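Iota-carrageenase (Alteromonas sp., PDB 1H80) hydrolyses the beta-1,4 linkages within iota-carrageenan, a sulfated galactan of red algal cell walls, with inversion of anomeric configuration. Local coordinates at residues Y22-D27 with L58-G63; F28-N33 with G63-L68; H77-S82 with Q114-G119; N40-A45 with L68-K73. All blocks are in the same frame, centred on the assembly; numbering follows the deposited sequence. Where two conformers were deposited one is given.

Contact 1. Residues Y22-D27 with L58-G63; sequences YDLVDD and LLIPNG. With NA (sodium ion), chain I.
Asp-23 has CG anti to the backbone N (chi1 -180°), which carries its carboxylate over to Pro-61, and Val-25 turns CG2 beside its own N, onto the same ring. OD1 of Asp-23 lies 3.6 Å from CG of Pro-61. CG2 of Val-25 meets that CG at 3.5 Å, a tight fit. The Pro-61 ring therefore lies against both residues at the start of the short helix 24-28. Asp-23 is the N-cap of this helix. Its OD1 accepts from Asp-26 N at 3.0 Å, from above the carboxylate plane, and more weakly from Val-25 N. The backbones pair as parallel strands at one end of the right-handed beta-helix. Leu-59 N donates to Tyr-22 O at 2.8 Å, and Leu-24 N donates to Leu-59 O at 2.9 Å. Leu-24 and Ile-60 run side by side, with CD2 and CG1 4.1 Å apart. Leu-58 is buried and also packs on Leu-42 and Ala-45 of helix 39-50. Asp-27 OD2 accepts from Asp-23 N through its anti lone pair. The same carboxylate holds a sodium ion with both oxygens, OD2 at 2.4 Å, and four waters complete its coordination.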
loop_
_atom_site.group_PDB
_atom_site.type_symbol
_atom_site.label_atom_id
_atom_site.label_comp_id
_atom_site.label_asym_id
_atom_site.label_seq_id
_atom_site.Cartn_x
_atom_site.Cartn_y
_atom_site.Cartn_z
ATOM N N TYR A 22 23.394 -1.800 -21.070
ATOM C CA TYR A 22 22.721 -2.530 -22.142
ATOM C C TYR A 22 21.361 -1.935 -22.462
ATOM O O TYR A 22 20.777 -1.218 -21.652
ATOM C CB TYR A 22 22.504 -3.998 -21.764
ATOM C CG TYR A 22 23.748 -4.833 -21.602
ATOM C CD1 TYR A 22 24.832 -4.695 -22.471
ATOM C CD2 TYR A 22 23.814 -5.817 -20.616
ATOM C CE1 TYR A 22 25.951 -5.524 -22.359
ATOM C CE2 TYR A 22 24.922 -6.649 -20.500
ATOM C CZ TYR A 22 25.983 -6.499 -21.371
ATOM O OH TYR A 22 27.071 -7.335 -21.260
ATOM N N ASP A 23 20.862 -2.248 -23.654
ATOM C CA ASP A 23 19.554 -1.794 -24.104
ATOM C C ASP A 23 18.731 -3.071 -24.279
ATOM O O ASP A 23 19.171 -4.015 -24.931
ATOM C CB ASP A 23 19.683 -1.038 -25.429
ATOM C CG ASP A 23 18.352 -0.531 -25.950
ATOM O OD1 ASP A 23 17.503 -1.363 -26.336
ATOM O OD2 ASP A 23 18.154 0.706 -25.974
ATOM N N LEU A 24 17.548 -3.105 -23.680
ATOM C CA LEU A 24 16.697 -4.287 -23.738
ATOM C C LEU A 24 16.380 -4.753 -25.150
ATOM O O LEU A 24 16.364 -5.955 -25.430
ATOM C CB LEU A 24 15.387 -4.027 -22.992
ATOM C CG LEU A 24 14.433 -5.223 -22.976
ATOM C CD1 LEU A 24 15.072 -6.388 -22.233
ATOM C CD2 LEU A 24 13.133 -4.814 -22.314
ATOM N N VAL A 25 16.123 -3.805 -26.040
ATOM C CA VAL A 25 15.786 -4.143 -27.413
ATOM C C VAL A 25 17.002 -4.464 -28.273
ATOM O O VAL A 25 17.077 -5.526 -28.892
ATOM C CB VAL A 25 14.993 -3.001 -28.081
ATOM C CG1 VAL A 25 14.781 -3.303 -29.559
ATOM C CG2 VAL A 25 13.651 -2.831 -27.383
ATOM N N ASP A 26 17.982 -3.576 -28.288
ATOM C CA ASP A 26 19.166 -3.693 -29.151
ATOM C C ASP A 26 20.046 -4.853 -28.675
ATOM O O ASP A 26 20.646 -5.548 -29.542
ATOM C CB ASP A 26 19.975 -2.396 -29.108
ATOM N N ASP A 27 20.223 -5.058 -27.394
ATOM C CA ASP A 27 21.114 -6.090 -26.895
ATOM C C ASP A 27 20.460 -7.416 -26.542
ATOM O O ASP A 27 21.125 -8.450 -26.554
ATOM C CB ASP A 27 21.881 -5.562 -25.681
ATOM C CG ASP A 27 22.803 -4.410 -26.036
ATOM O OD1 ASP A 27 23.603 -4.573 -26.981
ATOM O OD2 ASP A 27 22.739 -3.349 -25.379
ATOM N N LEU A 58 20.389 -1.199 -17.337
ATOM C CA LEU A 58 19.623 -1.724 -18.450
ATOM C C LEU A 58 18.624 -0.649 -18.829
ATOM O O LEU A 58 17.869 -0.165 -17.984
ATOM C CB LEU A 58 18.862 -2.989 -18.052
ATOM C CG LEU A 58 17.944 -3.503 -19.163
ATOM C CD1 LEU A 58 18.785 -3.964 -20.350
ATOM C CD2 LEU A 58 17.090 -4.648 -18.640
ATOM N N LEU A 59 18.628 -0.255 -20.095
ATOM C CA LEU A 59 17.685 0.745 -20.550
ATOM C C LEU A 59 16.532 0.042 -21.242
ATOM O O LEU A 59 16.756 -0.807 -22.099
ATOM C CB LEU A 59 18.336 1.706 -21.551
ATOM C CG LEU A 59 17.402 2.798 -22.090
ATOM C CD1 LEU A 59 17.019 3.755 -20.963
ATOM C CD2 LEU A 59 18.090 3.559 -23.204
ATOM N N ILE A 60 15.311 0.368 -20.834
ATOM C CA ILE A 60 14.124 -0.175 -21.478
ATOM C C ILE A 60 13.668 1.018 -22.309
ATOM O O ILE A 60 13.128 1.989 -21.780
ATOM C CB ILE A 60 13.037 -0.565 -20.466
ATOM C CG1 ILE A 60 13.538 -1.722 -19.602
ATOM C CG2 ILE A 60 11.763 -0.970 -21.199
ATOM C CD1 ILE A 60 12.504 -2.257 -18.625
ATOM N N PRO A 61 13.906 0.968 -23.627
ATOM C CA PRO A 61 13.543 2.042 -24.549
ATOM C C PRO A 61 12.063 2.155 -24.847
ATOM O O PRO A 61 11.303 1.212 -24.639
ATOM C CB PRO A 61 14.360 1.707 -25.790
ATOM C CG PRO A 61 14.287 0.221 -25.811
ATOM C CD PRO A 61 14.500 -0.168 -24.355
ATOM N N ASN A 62 11.663 3.317 -25.344
ATOM C CA ASN A 62 10.268 3.560 -25.660
ATOM C C ASN A 62 9.637 2.435 -26.463
ATOM O O ASN A 62 10.215 1.930 -27.425
ATOM C CB ASN A 62 10.117 4.889 -26.395
ATOM C CG ASN A 62 10.336 6.068 -25.480
ATOM O OD1 ASN A 62 9.970 6.019 -24.307
ATOM N ND2 ASN A 62 10.922 7.137 -26.005
ATOM N N GLY A 63 8.442 2.051 -26.036
ATOM C CA GLY A 63 7.708 0.985 -26.682
ATOM C C GLY A 63 6.774 0.363 -25.670
ATOM O O GLY A 63 6.705 0.811 -24.521
HETATM NA NA NA I . 24.215 -2.091 -26.784
HETATM O O HOH W 1 25.934 -3.634 -27.586
HETATM O O HOH W 2 23.179 -2.418 -29.393
HETATM O O HOH W 3 25.494 -2.272 -24.889
HETATM O O HOH W 4 23.445 -0.253 -24.710
#

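Contact 2. Residues F28-N33 with G63-L68; sequences FGANGN and GTYHFL. With CA (calcium ion), chain D.
Gly-32 and Gly-63 bring the two backbones together, their CA atoms 4.3 Å apart, and Thr-64 N donates a nearly straight bond of 2.8 Å to Gly-32 O. The donor N lies in the plane of the Gly-32 carbonyl, on a lone pair of its oxygen. Gly-32 CA also points a C-H at Thr-64 O. The main side chain here is Tyr-65. With CG anti to the carbonyl carbon (chi1 -55°), the ring of Tyr-65 reaches back to the loop. Gly-32 packs its CA directly on one ring face, 4.1 Å from the centroid, in a CH-pi contact. Ala-30 CB touches CE1 of Tyr-65 at 4.2 Å from an oblique direction. The hydroxyl of Tyr-65 is hydrogen-bonded to Pro-61 O. Residues 28-33 begin the connection from helix 24-28 to helix 39-50 and lie against strand 64-71 at one end of the beta-helix. They also carry a calcium ligand. Asn-31 O binds the ion at 2.4 Å, while the side chain of Asn-31 forms an Asx turn, with OD1 accepting from Asn-33 N at 2.7 Å. Asp-34, Ser-36 and Asp-38 supply further ligands. Strand 64-71 reaches the ion through a water. That water binds calcium at 2.5 Å and donates to Thr-64 O at 2.7 Å. It also lies in the plane of the His-66 ring, at its edge, hydrogen-bonded to ND1.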
loop_
_atom_site.group_PDB
_atom_site.type_symbol
_atom_site.label_atom_id
_atom_site.label_comp_id
_atom_site.label_asym_id
_atom_site.label_seq_id
_atom_site.Cartn_x
_atom_site.Cartn_y
_atom_site.Cartn_z
ATOM N N PHE A 28 19.167 -7.402 -26.236
ATOM C CA PHE A 28 18.506 -8.644 -25.864
ATOM C C PHE A 28 17.285 -9.043 -26.682
ATOM O O PHE A 28 16.593 -10.005 -26.356
ATOM C CB PHE A 28 18.208 -8.607 -24.366
ATOM C CG PHE A 28 19.453 -8.646 -23.531
ATOM C CD1 PHE A 28 20.076 -9.856 -23.250
ATOM C CD2 PHE A 28 20.062 -7.465 -23.109
ATOM C CE1 PHE A 28 21.286 -9.898 -22.569
ATOM C CE2 PHE A 28 21.275 -7.497 -22.427
ATOM C CZ PHE A 28 21.889 -8.713 -22.157
ATOM N N GLY A 29 17.034 -8.299 -27.750
ATOM C CA GLY A 29 15.941 -8.630 -28.648
ATOM C C GLY A 29 14.497 -8.513 -28.214
ATOM O O GLY A 29 13.635 -9.172 -28.794
ATOM N N ALA A 30 14.206 -7.697 -27.209
ATOM C CA ALA A 30 12.816 -7.533 -26.806
ATOM C C ALA A 30 12.149 -6.769 -27.945
ATOM O O ALA A 30 12.829 -6.128 -28.748
ATOM C CB ALA A 30 12.724 -6.739 -25.515
ATOM N N ASN A 31 10.826 -6.839 -28.028
ATOM C CA ASN A 31 10.104 -6.136 -29.083
ATOM C C ASN A 31 8.997 -5.289 -28.469
ATOM O O ASN A 31 8.015 -5.822 -27.953
ATOM C CB ASN A 31 9.493 -7.136 -30.070
ATOM C CG ASN A 31 8.973 -6.467 -31.328
ATOM O OD1 ASN A 31 8.396 -5.383 -31.276
ATOM N ND2 ASN A 31 9.168 -7.120 -32.470
ATOM N N GLY A 32 9.156 -3.971 -28.531
ATOM C CA GLY A 32 8.159 -3.085 -27.964
ATOM C C GLY A 32 7.149 -2.592 -28.980
ATOM O O GLY A 32 6.431 -1.626 -28.732
ATOM N N ASN A 33 7.089 -3.260 -30.128
ATOM C CA ASN A 33 6.166 -2.875 -31.191
ATOM C C ASN A 33 5.062 -3.900 -31.421
ATOM O O ASN A 33 4.176 -3.689 -32.248
ATOM C CB ASN A 33 6.937 -2.655 -32.496
ATOM C CG ASN A 33 7.771 -1.389 -32.474
ATOM O OD1 ASN A 33 8.713 -1.241 -33.253
ATOM N ND2 ASN A 33 7.419 -0.462 -31.590
ATOM N N GLY A 63 8.442 2.051 -26.036
ATOM C CA GLY A 63 7.708 0.985 -26.682
ATOM C C GLY A 63 6.774 0.363 -25.670
ATOM O O GLY A 63 6.705 0.811 -24.521
ATOM N N THR A 64 6.047 -0.663 -26.093
ATOM C CA THR A 64 5.118 -1.351 -25.214
ATOM C C THR A 64 5.647 -2.752 -24.983
ATOM O O THR A 64 5.899 -3.501 -25.927
ATOM C CB THR A 64 3.713 -1.416 -25.835
ATOM O OG1 THR A 64 3.201 -0.085 -25.979
ATOM C CG2 THR A 64 2.777 -2.223 -24.948
ATOM N N TYR A 65 5.814 -3.105 -23.716
ATOM C CA TYR A 65 6.349 -4.405 -23.356
ATOM C C TYR A 65 5.416 -5.193 -22.473
ATOM O O TYR A 65 4.659 -4.631 -21.682
ATOM C CB TYR A 65 7.672 -4.228 -22.619
ATOM C CG TYR A 65 8.661 -3.420 -23.401
ATOM C CD1 TYR A 65 9.482 -4.026 -24.349
ATOM C CD2 TYR A 65 8.744 -2.040 -23.234
ATOM C CE1 TYR A 65 10.362 -3.275 -25.113
ATOM C CE2 TYR A 65 9.619 -1.280 -23.994
ATOM C CZ TYR A 65 10.423 -1.905 -24.932
ATOM O OH TYR A 65 11.282 -1.162 -25.699
ATOM N N HIS A 66 5.490 -6.509 -22.615
ATOM C CA HIS A 66 4.690 -7.411 -21.811
ATOM C C HIS A 66 5.640 -8.229 -20.948
ATOM O O HIS A 66 6.485 -8.967 -21.460
ATOM C CB HIS A 66 3.852 -8.323 -22.708
ATOM C CG HIS A 66 2.734 -7.613 -23.403
ATOM N ND1 HIS A 66 2.935 -6.780 -24.483
ATOM C CD2 HIS A 66 1.408 -7.570 -23.137
ATOM C CE1 HIS A 66 1.780 -6.256 -24.853
ATOM N NE2 HIS A 66 0.837 -6.719 -24.052
ATOM N N PHE A 67 5.515 -8.066 -19.633
ATOM C CA PHE A 67 6.358 -8.783 -18.686
ATOM C C PHE A 67 5.505 -9.453 -17.623
ATOM O O PHE A 67 4.385 -9.024 -17.351
ATOM C CB PHE A 67 7.295 -7.832 -17.926
ATOM C CG PHE A 67 8.191 -7.003 -18.794
ATOM C CD1 PHE A 67 9.002 -7.590 -19.759
ATOM C CD2 PHE A 67 8.273 -5.626 -18.596
ATOM C CE1 PHE A 67 9.883 -6.816 -20.510
ATOM C CE2 PHE A 67 9.152 -4.845 -19.341
ATOM C CZ PHE A 67 9.958 -5.441 -20.298
ATOM N N LEU A 68 6.062 -10.491 -17.011
ATOM C CA LEU A 68 5.404 -11.178 -15.911
ATOM C C LEU A 68 6.385 -12.116 -15.227
ATOM O O LEU A 68 7.157 -12.816 -15.887
ATOM C CB LEU A 68 4.180 -11.971 -16.384
ATOM C CG LEU A 68 3.184 -12.233 -15.247
ATOM C CD1 LEU A 68 2.498 -10.925 -14.862
ATOM C CD2 LEU A 68 2.141 -13.257 -15.681
HETATM CA CA CA D . 6.849 -7.662 -27.082
HETATM O O HOH W 5 5.097 -6.013 -26.620
HETATM O O HOH W 6 7.738 -9.404 -28.341
#

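Contact 3. Residues H77-S82 with Q114-G119; sequences HIRVES and QGLGNG. With CA (calcium ion), chain C; NA (sodium ion), chain G.
A calcium site closes this pair of parallel strands in neighbouring turns of the beta-helix. Strands 76-80 and 111-115 are joined by three backbone bonds: Gln-114 N to Ile-78 O, Val-80 N to Gln-114 O and Leu-116 N to Val-80 O. Past the strands, the type II' turn from Leu-116 to Gly-119 brings its end to Ser-82. Ser-82 binds the ion twice, through O at 2.3 Å and OG at 2.5 Å. Its OG is anti to the backbone N (chi1 -168°), beside the carbonyl carbon, and this lets both oxygens reach the metal. Asn-118 OD1 and Gly-119 O bind from the turn, and four waters bring the coordination to eight. The short gap of 2.6 Å between Ser-82 OG and Asn-118 OD1 comes from their shared metal. On the strands, Arg-79 and Gln-114 stand on the same face. The Arg-79 chain bends at chi2 and lays one guanidinium face over CB of Gln-114, which is 3.7 Å from the plane. Leu-116 packs its CD1 against Glu-81 CG. The Glu-81 carboxylate holds a sodium ion with both oxygens, and its OE1 also accepts from Asn-62 N. Arg-79 NH1 bonds to Ser-112 OG, and it also donates to Ile-78 O at 2.9 Å from above the carbonyl plane.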
loop_
_atom_site.group_PDB
_atom_site.type_symbol
_atom_site.label_atom_id
_atom_site.label_comp_id
_atom_site.label_asym_id
_atom_site.label_seq_id
_atom_site.Cartn_x
_atom_site.Cartn_y
_atom_site.Cartn_z
ATOM N N HIS A 77 20.495 -2.134 -12.497
ATOM C CA HIS A 77 19.858 -0.835 -12.404
ATOM C C HIS A 77 19.121 -0.565 -13.691
ATOM O O HIS A 77 19.721 -0.319 -14.735
ATOM C CB HIS A 77 20.935 0.205 -12.114
ATOM C CG HIS A 77 21.642 -0.052 -10.823
ATOM N ND1 HIS A 77 21.150 0.379 -9.611
ATOM C CD2 HIS A 77 22.722 -0.819 -10.539
ATOM C CE1 HIS A 77 21.891 -0.115 -8.635
ATOM N NE2 HIS A 77 22.850 -0.847 -9.172
ATOM N N ILE A 78 17.801 -0.644 -13.598
ATOM C CA ILE A 78 16.939 -0.455 -14.747
ATOM C C ILE A 78 16.437 0.969 -14.874
ATOM O O ILE A 78 15.968 1.569 -13.907
ATOM C CB ILE A 78 15.742 -1.425 -14.669
ATOM C CG1 ILE A 78 16.260 -2.867 -14.689
ATOM C CG2 ILE A 78 14.779 -1.175 -15.823
ATOM C CD1 ILE A 78 15.191 -3.909 -14.439
ATOM N N ARG A 79 16.567 1.513 -16.080
ATOM C CA ARG A 79 16.097 2.856 -16.370
ATOM C C ARG A 79 15.109 2.703 -17.506
ATOM O O ARG A 79 15.371 2.010 -18.490
ATOM C CB ARG A 79 17.264 3.769 -16.755
ATOM C CG ARG A 79 18.179 4.069 -15.567
ATOM C CD ARG A 79 17.411 4.786 -14.453
ATOM N NE ARG A 79 18.224 5.029 -13.261
ATOM C CZ ARG A 79 18.454 4.143 -12.293
ATOM N NH1 ARG A 79 17.935 2.918 -12.342
ATOM N NH2 ARG A 79 19.216 4.490 -11.265
ATOM N N VAL A 80 13.965 3.352 -17.360
ATOM C CA VAL A 80 12.901 3.235 -18.345
ATOM C C VAL A 80 12.590 4.547 -19.041
ATOM O O VAL A 80 12.353 5.559 -18.390
ATOM C CB VAL A 80 11.625 2.717 -17.653
ATOM C CG1 VAL A 80 10.570 2.383 -18.685
ATOM C CG2 VAL A 80 11.958 1.505 -16.790
ATOM N N GLU A 81 12.577 4.541 -20.370
ATOM C CA GLU A 81 12.277 5.776 -21.079
ATOM C C GLU A 81 10.854 6.242 -20.792
ATOM O O GLU A 81 9.973 5.447 -20.456
ATOM C CB GLU A 81 12.546 5.624 -22.576
ATOM C CG GLU A 81 14.033 5.448 -22.860
ATOM C CD GLU A 81 14.407 5.709 -24.308
ATOM O OE1 GLU A 81 13.742 5.161 -25.206
ATOM O OE2 GLU A 81 15.381 6.459 -24.546
ATOM N N SER A 82 10.644 7.544 -20.929
ATOM C CA SER A 82 9.380 8.185 -20.588
ATOM C C SER A 82 8.094 7.836 -21.327
ATOM O O SER A 82 7.004 8.114 -20.817
ATOM C CB SER A 82 9.576 9.701 -20.608
ATOM O OG SER A 82 8.468 10.362 -20.027
ATOM N N GLN A 114 14.040 2.737 -12.171
ATOM C CA GLN A 114 13.591 4.118 -12.195
ATOM C C GLN A 114 13.208 4.640 -13.567
ATOM O O GLN A 114 13.889 4.385 -14.559
ATOM C CB GLN A 114 14.693 4.995 -11.597
ATOM C CG GLN A 114 14.328 6.454 -11.403
ATOM C CD GLN A 114 15.371 7.187 -10.584
ATOM O OE1 GLN A 114 15.785 6.715 -9.524
ATOM N NE2 GLN A 114 15.800 8.346 -11.067
ATOM N N GLY A 115 12.108 5.381 -13.613
ATOM C CA GLY A 115 11.665 5.952 -14.864
ATOM C C GLY A 115 12.419 7.245 -15.120
ATOM O O GLY A 115 12.698 8.018 -14.201
ATOM N N LEU A 116 12.776 7.469 -16.378
ATOM C CA LEU A 116 13.458 8.689 -16.772
ATOM C C LEU A 116 12.404 9.763 -17.007
ATOM O O LEU A 116 11.227 9.459 -17.207
ATOM C CB LEU A 116 14.230 8.461 -18.072
ATOM C CG LEU A 116 15.412 7.503 -17.982
ATOM C CD1 LEU A 116 15.826 7.064 -19.374
ATOM C CD2 LEU A 116 16.560 8.191 -17.259
ATOM N N GLY A 117 12.828 11.020 -16.972
ATOM C CA GLY A 117 11.910 12.118 -17.226
ATOM C C GLY A 117 10.693 12.164 -16.325
ATOM O O GLY A 117 10.821 12.049 -15.108
ATOM N N ASN A 118 9.513 12.339 -16.918
ATOM C CA ASN A 118 8.292 12.413 -16.129
ATOM C C ASN A 118 7.691 11.050 -15.814
ATOM O O ASN A 118 6.552 10.953 -15.352
ATOM C CB ASN A 118 7.245 13.316 -16.803
ATOM C CG ASN A 118 6.831 12.821 -18.171
ATOM O OD1 ASN A 118 6.866 11.629 -18.451
ATOM N ND2 ASN A 118 6.409 13.748 -19.029
ATOM N N GLY A 119 8.456 9.994 -16.067
ATOM C CA GLY A 119 7.984 8.660 -15.744
ATOM C C GLY A 119 7.284 7.922 -16.856
ATOM O O GLY A 119 6.938 8.500 -17.880
HETATM CA CA CA C . 6.062 9.831 -19.549
HETATM NA NA NA G . 15.316 6.049 -26.855
HETATM O O HOH W 7 9.813 12.909 -19.898
HETATM O O HOH W 8 4.553 10.122 -17.528
HETATM O O HOH W 9 5.922 10.686 -21.717
HETATM O O HOH W 10 4.284 8.185 -19.796
HETATM O O HOH W 11 3.957 11.274 -19.814
HETATM O O HOH W 12 13.531 5.285 -28.051
#

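Contact 4. Residues N40-A45 with L68-K73; sequences NALQRA and LGIQMK
Gln-43 lays its amide along the backbone of Gln-71, on strand 64-71 near the end of the beta-helix, where helix 39-50 packs against it. The two groups meet as a two-bond pair. Gln-71 N donates to Gln-43 OE1 at 2.8 Å, and Gln-43 NE2 donates to Gln-71 O at 2.9 Å. Both bonds are nearly straight. Each donor lies in the plane of the carbonyl it meets and uses a lone pair. The bonds fix the rotation of the amide and satisfy both polar groups of Gln-71's backbone on this side. Gln-43 gets there with CG anti to its own N (chi1 -168°) and a bend at chi2. The side chain of Gln-71 turns the other way. Its amide plane is inclined 33° to that of Gln-43. It bends at chi2 as well, and its NE2 bonds to Glu-101 and to Gly-69 O, while OE1 accepts from Asn-105. Deeper in, Leu-42 meets Ile-70 at about a right angle. CD2 of Leu-42 lies 3.8 Å from CG1 of Ile-70 and 3.9 Å from its CG2. Ile-70 also touches Ile-46 of the same helix and Phe-100 of strand 97-102, which pairs with strand 64-71. Lys-73 crosses the end of Gln-43 at about a right angle. Gln-43 NE2 and Lys-73 NZ lie 3.6 Å apart and are not bonded to each other; both donate to Asn-47 OD1.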
loop_
_atom_site.group_PDB
_atom_site.type_symbol
_atom_site.label_atom_id
_atom_site.label_comp_id
_atom_site.label_asym_id
_atom_site.label_seq_id
_atom_site.Cartn_x
_atom_site.Cartn_y
_atom_site.Cartn_z
ATOM N N ASN A 40 11.330 -13.127 -21.266
ATOM C CA ASN A 40 12.607 -13.806 -21.410
ATOM C C ASN A 40 13.722 -12.831 -21.764
ATOM O O ASN A 40 14.826 -12.937 -21.239
ATOM C CB ASN A 40 12.517 -14.909 -22.470
ATOM C CG ASN A 40 13.838 -15.629 -22.671
ATOM O OD1 ASN A 40 14.510 -15.443 -23.685
ATOM N ND2 ASN A 40 14.223 -16.443 -21.696
ATOM N N ALA A 41 13.427 -11.882 -22.646
ATOM C CA ALA A 41 14.421 -10.892 -23.049
ATOM C C ALA A 41 14.884 -10.124 -21.818
ATOM O O ALA A 41 16.082 -9.950 -21.593
ATOM C CB ALA A 41 13.826 -9.935 -24.071
ATOM N N LEU A 42 13.926 -9.668 -21.018
ATOM C CA LEU A 42 14.258 -8.919 -19.815
ATOM C C LEU A 42 15.010 -9.780 -18.810
ATOM O O LEU A 42 15.977 -9.325 -18.200
ATOM C CB LEU A 42 12.992 -8.341 -19.173
ATOM C CG LEU A 42 13.202 -7.564 -17.866
ATOM C CD1 LEU A 42 14.244 -6.465 -18.063
ATOM C CD2 LEU A 42 11.879 -6.971 -17.419
ATOM N N GLN A 43 14.588 -11.030 -18.639
ATOM C CA GLN A 43 15.271 -11.889 -17.687
ATOM C C GLN A 43 16.709 -12.154 -18.123
ATOM O O GLN A 43 17.615 -12.171 -17.296
ATOM C CB GLN A 43 14.527 -13.213 -17.512
ATOM C CG GLN A 43 15.034 -14.016 -16.326
ATOM C CD GLN A 43 14.776 -13.313 -15.011
ATOM O OE1 GLN A 43 13.625 -13.108 -14.624
ATOM N NE2 GLN A 43 15.846 -12.936 -14.318
ATOM N N ARG A 44 16.919 -12.362 -19.421
ATOM C CA ARG A 44 18.270 -12.591 -19.920
ATOM C C ARG A 44 19.134 -11.354 -19.683
ATOM O O ARG A 44 20.307 -11.470 -19.337
ATOM C CB ARG A 44 18.255 -12.932 -21.411
ATOM C CG ARG A 44 17.811 -14.359 -21.696
ATOM C CD ARG A 44 17.980 -14.740 -23.160
ATOM N NE ARG A 44 16.993 -14.107 -24.026
ATOM C CZ ARG A 44 17.264 -13.137 -24.893
ATOM N NH1 ARG A 44 18.503 -12.676 -25.019
ATOM N NH2 ARG A 44 16.293 -12.630 -25.638
ATOM N N ALA A 45 18.548 -10.175 -19.868
ATOM C CA ALA A 45 19.280 -8.925 -19.666
ATOM C C ALA A 45 19.694 -8.799 -18.207
ATOM O O ALA A 45 20.848 -8.510 -17.893
ATOM C CB ALA A 45 18.414 -7.740 -20.068
ATOM N N LEU A 68 6.062 -10.491 -17.011
ATOM C CA LEU A 68 5.404 -11.178 -15.911
ATOM C C LEU A 68 6.385 -12.116 -15.227
ATOM O O LEU A 68 7.157 -12.816 -15.887
ATOM C CB LEU A 68 4.180 -11.971 -16.384
ATOM C CG LEU A 68 3.184 -12.233 -15.247
ATOM C CD1 LEU A 68 2.498 -10.925 -14.862
ATOM C CD2 LEU A 68 2.141 -13.257 -15.681
ATOM N N GLY A 69 6.371 -12.100 -13.899
ATOM C CA GLY A 69 7.232 -12.974 -13.123
ATOM C C GLY A 69 8.722 -12.774 -13.306
ATOM O O GLY A 69 9.491 -13.734 -13.259
ATOM N N ILE A 70 9.133 -11.530 -13.512
ATOM C CA ILE A 70 10.545 -11.225 -13.701
ATOM C C ILE A 70 11.271 -11.309 -12.364
ATOM O O ILE A 70 10.791 -10.795 -11.354
ATOM C CB ILE A 70 10.728 -9.807 -14.274
ATOM C CG1 ILE A 70 9.916 -9.656 -15.563
ATOM C CG2 ILE A 70 12.204 -9.530 -14.520
ATOM C CD1 ILE A 70 10.328 -10.605 -16.665
ATOM N N GLN A 71 12.427 -11.964 -12.360
ATOM C CA GLN A 71 13.216 -12.109 -11.144
ATOM C C GLN A 71 14.375 -11.127 -11.177
ATOM O O GLN A 71 15.317 -11.296 -11.943
ATOM C CB GLN A 71 13.759 -13.535 -11.026
ATOM C CG GLN A 71 12.686 -14.611 -11.071
ATOM C CD GLN A 71 11.695 -14.499 -9.932
ATOM O OE1 GLN A 71 12.058 -14.639 -8.764
ATOM N NE2 GLN A 71 10.435 -14.244 -10.265
ATOM N N MET A 72 14.306 -10.098 -10.345
ATOM C CA MET A 72 15.377 -9.114 -10.308
ATOM C C MET A 72 16.601 -9.710 -9.631
ATOM O O MET A 72 16.498 -10.668 -8.865
ATOM C CB MET A 72 14.903 -7.863 -9.573
ATOM C CG MET A 72 13.762 -7.152 -10.295
ATOM S SD MET A 72 14.224 -6.656 -11.978
ATOM C CE MET A 72 12.628 -6.268 -12.698
ATOM N N LYS A 73 17.766 -9.146 -9.929
ATOM C CA LYS A 73 19.011 -9.630 -9.359
ATOM C C LYS A 73 19.915 -8.488 -8.928
ATOM O O LYS A 73 19.718 -7.339 -9.326
ATOM C CB LYS A 73 19.739 -10.519 -10.369
ATOM C CG LYS A 73 19.066 -11.868 -10.580
ATOM C CD LYS A 73 19.890 -12.769 -11.485
ATOM C CE LYS A 73 19.384 -14.201 -11.440
ATOM N NZ LYS A 73 17.932 -14.281 -11.730
HETATM O O HOH W 13 11.683 -14.732 -15.578
#

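All four contacts lie toward one end of the beta-helix, partly buried. Contacts 1 and 3 pair parallel strands of successive turns, and strands 56-60 and 76-80 are themselves neighbours. Contacts 2 and 4 both use strand 64-71, against a loop and a helix respectively. Buried Leu-24, Leu-42, Leu-58 and Ile-70 form the inner side of contacts 1 and 4, while the metal sites and Gln-43 lie at partly exposed margins. In contact 3 calcium joins both segments directly. In contact 2 one segment binds it and the other reaches it through a water. In contact 1 one segment alone holds the sodium. Contact 4 has no metal and relies on a side-chain amide bonded to a strand backbone.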